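Local atomic coordinates of putative protease (Parabacteroides distasonis ATCC 8503, PDB entry 3KD4), a protein that is of unproven function but may be an exported protease, its chain including two domains of unknown function. Residues A[126-135]-A[200-208]. Sequence-based numbering, arbitrary orientation.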
# COMPACT_ATOMS: atom_id res chain seq x y z
N PRO A 126 -4.39 17.04 15.95
CA PRO A 126 -4.16 16.86 17.38
C PRO A 126 -2.70 16.97 17.80
O PRO A 126 -2.44 17.31 18.94
CB PRO A 126 -4.66 15.43 17.64
CG PRO A 126 -5.55 15.11 16.55
CD PRO A 126 -5.04 15.86 15.35
N ALA A 127 -1.78 16.73 16.88
CA ALA A 127 -0.36 16.68 17.22
C ALA A 127 0.48 16.87 15.96
O ALA A 127 -0.05 16.81 14.87
CB ALA A 127 -0.03 15.30 17.90
N LEU A 128 1.78 17.11 16.10
CA LEU A 128 2.69 17.02 14.98
C LEU A 128 2.95 15.52 14.75
O LEU A 128 3.33 14.80 15.67
CB LEU A 128 4.00 17.79 15.25
CG LEU A 128 5.03 17.79 14.13
CD1 LEU A 128 4.41 18.35 12.81
CD2 LEU A 128 6.30 18.61 14.43
N ASP A 129 2.73 15.04 13.53
CA ASP A 129 2.66 13.63 13.24
C ASP A 129 3.23 13.40 11.80
O ASP A 129 2.56 13.71 10.84
CB ASP A 129 1.20 13.18 13.34
CG ASP A 129 1.01 11.65 13.37
OD1 ASP A 129 1.94 10.87 13.02
OD2 ASP A 129 -0.12 11.24 13.77
N ILE A 130 4.46 12.93 11.73
CA ILE A 130 5.25 12.92 10.49
C ILE A 130 5.63 11.48 10.16
O ILE A 130 5.99 10.71 11.05
CB ILE A 130 6.53 13.75 10.67
CG1 ILE A 130 6.19 15.23 10.95
CG2 ILE A 130 7.42 13.73 9.45
CD1 ILE A 130 7.36 16.00 11.57
N ASN A 131 5.51 11.14 8.87
CA ASN A 131 6.04 9.92 8.30
C ASN A 131 6.47 10.24 6.87
O ASN A 131 5.70 10.04 5.93
CB ASN A 131 4.98 8.82 8.29
CG ASN A 131 5.47 7.54 7.63
OD1 ASN A 131 6.64 7.16 7.77
ND2 ASN A 131 4.58 6.86 6.93
N GLU A 132 7.67 10.75 6.69
CA GLU A 132 8.04 11.32 5.41
C GLU A 132 9.08 10.48 4.71
O GLU A 132 10.15 10.24 5.24
CB GLU A 132 8.55 12.75 5.59
CG GLU A 132 8.73 13.50 4.29
CD GLU A 132 7.42 14.00 3.71
OE1 GLU A 132 6.37 13.85 4.38
OE2 GLU A 132 7.44 14.53 2.58
N ARG A 133 8.75 10.04 3.51
CA ARG A 133 9.73 9.38 2.65
C ARG A 133 10.75 10.40 2.14
O ARG A 133 10.34 11.42 1.60
CB ARG A 133 9.00 8.81 1.43
CG ARG A 133 9.87 7.98 0.54
CD ARG A 133 9.17 7.54 -0.75
NE ARG A 133 9.09 8.66 -1.69
CZ ARG A 133 7.98 9.30 -2.02
NH1 ARG A 133 6.80 8.94 -1.54
NH2 ARG A 133 8.05 10.31 -2.86
N LEU A 134 12.04 10.11 2.27
CA LEU A 134 13.10 11.01 1.83
C LEU A 134 13.81 10.55 0.54
O LEU A 134 14.43 11.36 -0.17
CB LEU A 134 14.11 11.18 2.97
CG LEU A 134 13.52 11.67 4.30
CD1 LEU A 134 14.62 11.87 5.34
CD2 LEU A 134 12.70 12.97 4.12
N GLN A 135 13.67 9.27 0.19
CA GLN A 135 14.16 8.76 -1.07
C GLN A 135 13.19 9.06 -2.17
O GLN A 135 11.98 8.94 -1.97
CB GLN A 135 14.39 7.24 -0.99
CG GLN A 135 15.07 6.63 -2.18
CD GLN A 135 15.52 5.20 -1.94
OE1 GLN A 135 14.78 4.41 -1.39
NE2 GLN A 135 16.75 4.90 -2.30
N SER A 200 15.24 2.51 2.97
CA SER A 200 14.78 3.68 2.25
C SER A 200 14.48 4.79 3.27
O SER A 200 13.55 4.66 4.05
CB SER A 200 13.55 3.31 1.46
OG SER A 200 12.98 4.45 0.91
N PRO A 201 15.27 5.87 3.26
CA PRO A 201 15.21 6.79 4.41
C PRO A 201 13.84 7.41 4.61
O PRO A 201 13.21 7.87 3.65
CB PRO A 201 16.30 7.84 4.12
CG PRO A 201 16.98 7.43 2.91
CD PRO A 201 16.36 6.20 2.33
N HIS A 202 13.35 7.36 5.85
CA HIS A 202 12.08 7.92 6.22
C HIS A 202 12.26 8.62 7.56
O HIS A 202 12.85 8.05 8.49
CB HIS A 202 11.03 6.84 6.47
CG HIS A 202 10.29 6.39 5.27
ND1 HIS A 202 10.86 5.56 4.32
CD2 HIS A 202 9.00 6.57 4.89
CE1 HIS A 202 9.95 5.28 3.39
NE2 HIS A 202 8.82 5.89 3.71
N LEU A 203 11.66 9.81 7.69
CA LEU A 203 11.62 10.51 8.97
C LEU A 203 10.25 10.23 9.58
O LEU A 203 9.21 10.47 8.94
CB LEU A 203 11.82 12.01 8.75
CG LEU A 203 11.71 12.91 9.99
CD1 LEU A 203 12.87 12.57 10.96
CD2 LEU A 203 11.68 14.38 9.59
N VAL A 204 10.25 9.71 10.81
CA VAL A 204 9.02 9.44 11.56
C VAL A 204 9.13 10.16 12.89
O VAL A 204 10.15 10.07 13.57
CB VAL A 204 8.80 7.93 11.76
CG1 VAL A 204 7.48 7.62 12.56
CG2 VAL A 204 8.85 7.22 10.40
N ALA A 205 8.07 10.89 13.23
CA ALA A 205 8.09 11.73 14.42
C ALA A 205 6.69 12.04 14.88
O ALA A 205 5.72 12.08 14.07
CB ALA A 205 8.89 13.07 14.18
N SER A 206 6.58 12.31 16.18
CA SER A 206 5.30 12.53 16.82
C SER A 206 5.44 13.38 18.06
O SER A 206 6.38 13.19 18.83
CB SER A 206 4.69 11.18 17.21
OG SER A 206 3.52 11.30 17.98
N THR A 207 4.46 14.26 18.29
CA THR A 207 4.33 14.97 19.54
C THR A 207 3.21 14.45 20.41
O THR A 207 2.91 15.04 21.45
CB THR A 207 4.20 16.51 19.35
OG1 THR A 207 2.99 16.82 18.68
CG2 THR A 207 5.44 17.11 18.59
N TYR A 208 2.57 13.32 20.04
CA TYR A 208 1.70 12.68 21.01
C TYR A 208 2.57 12.18 22.20
O TYR A 208 3.75 11.96 22.06
CB TYR A 208 1.00 11.48 20.39
CG TYR A 208 -0.09 11.78 19.38
CD1 TYR A 208 -1.35 12.16 19.80
CD2 TYR A 208 0.13 11.62 18.01
CE1 TYR A 208 -2.37 12.38 18.87
CE2 TYR A 208 -0.85 11.84 17.12
CZ TYR A 208 -2.11 12.18 17.56
OH TYR A 208 -3.06 12.40 16.64
O HOH W 1 -2.34 12.62 14.06
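I130 and A205, like E132 and L203, are hydrogen-bonded pairs of an antiparallel ladder in which strand 202-206 is the middle of a three-stranded sheet, with 129-133 on one side and 156-160 on the other. The rungs are short and fairly straight: E132 N reaches L203 O at 2.7 Å, and the bond from I130 N to A205 O bends little, at 173°. Beyond the strand ends the ladder runs on through L134 N to P201 O and through T207 N to L128 O, while T207 turns OG1 back to accept from L128 N at 2.9 Å. At the other end S200 OG donates to Q135 OE1.

Apolar contacts gather on the face of I130, L203 and A205, where I130 CD1 lies 4.2 Å from A205 CB; I147 and W15 of the large neighbouring sheet cover this side. On the face of D129, N131 and H202, H202 CG, anti to its own carbonyl carbon (chi1 -87°), brings the imidazole across to R133, whose CA lies over one ring face, 3.8 Å from the centroid, and ND1 donates in the ring plane to S200 O. With an alanine at H202, S200 O would probably lose its ND1 donor and R133 CA the ring face it rests on.

Y208 closes the end near P126. D129 OD2 meets the edge of the Y208 ring, its carboxylate perpendicular to it and also accepting from L322 N; one water joins OD2 to Y208 OH. In a CH-pi contact, A127 CB sits over the centre of that ring, 3.5 Å from the centroid and 6° off its normal.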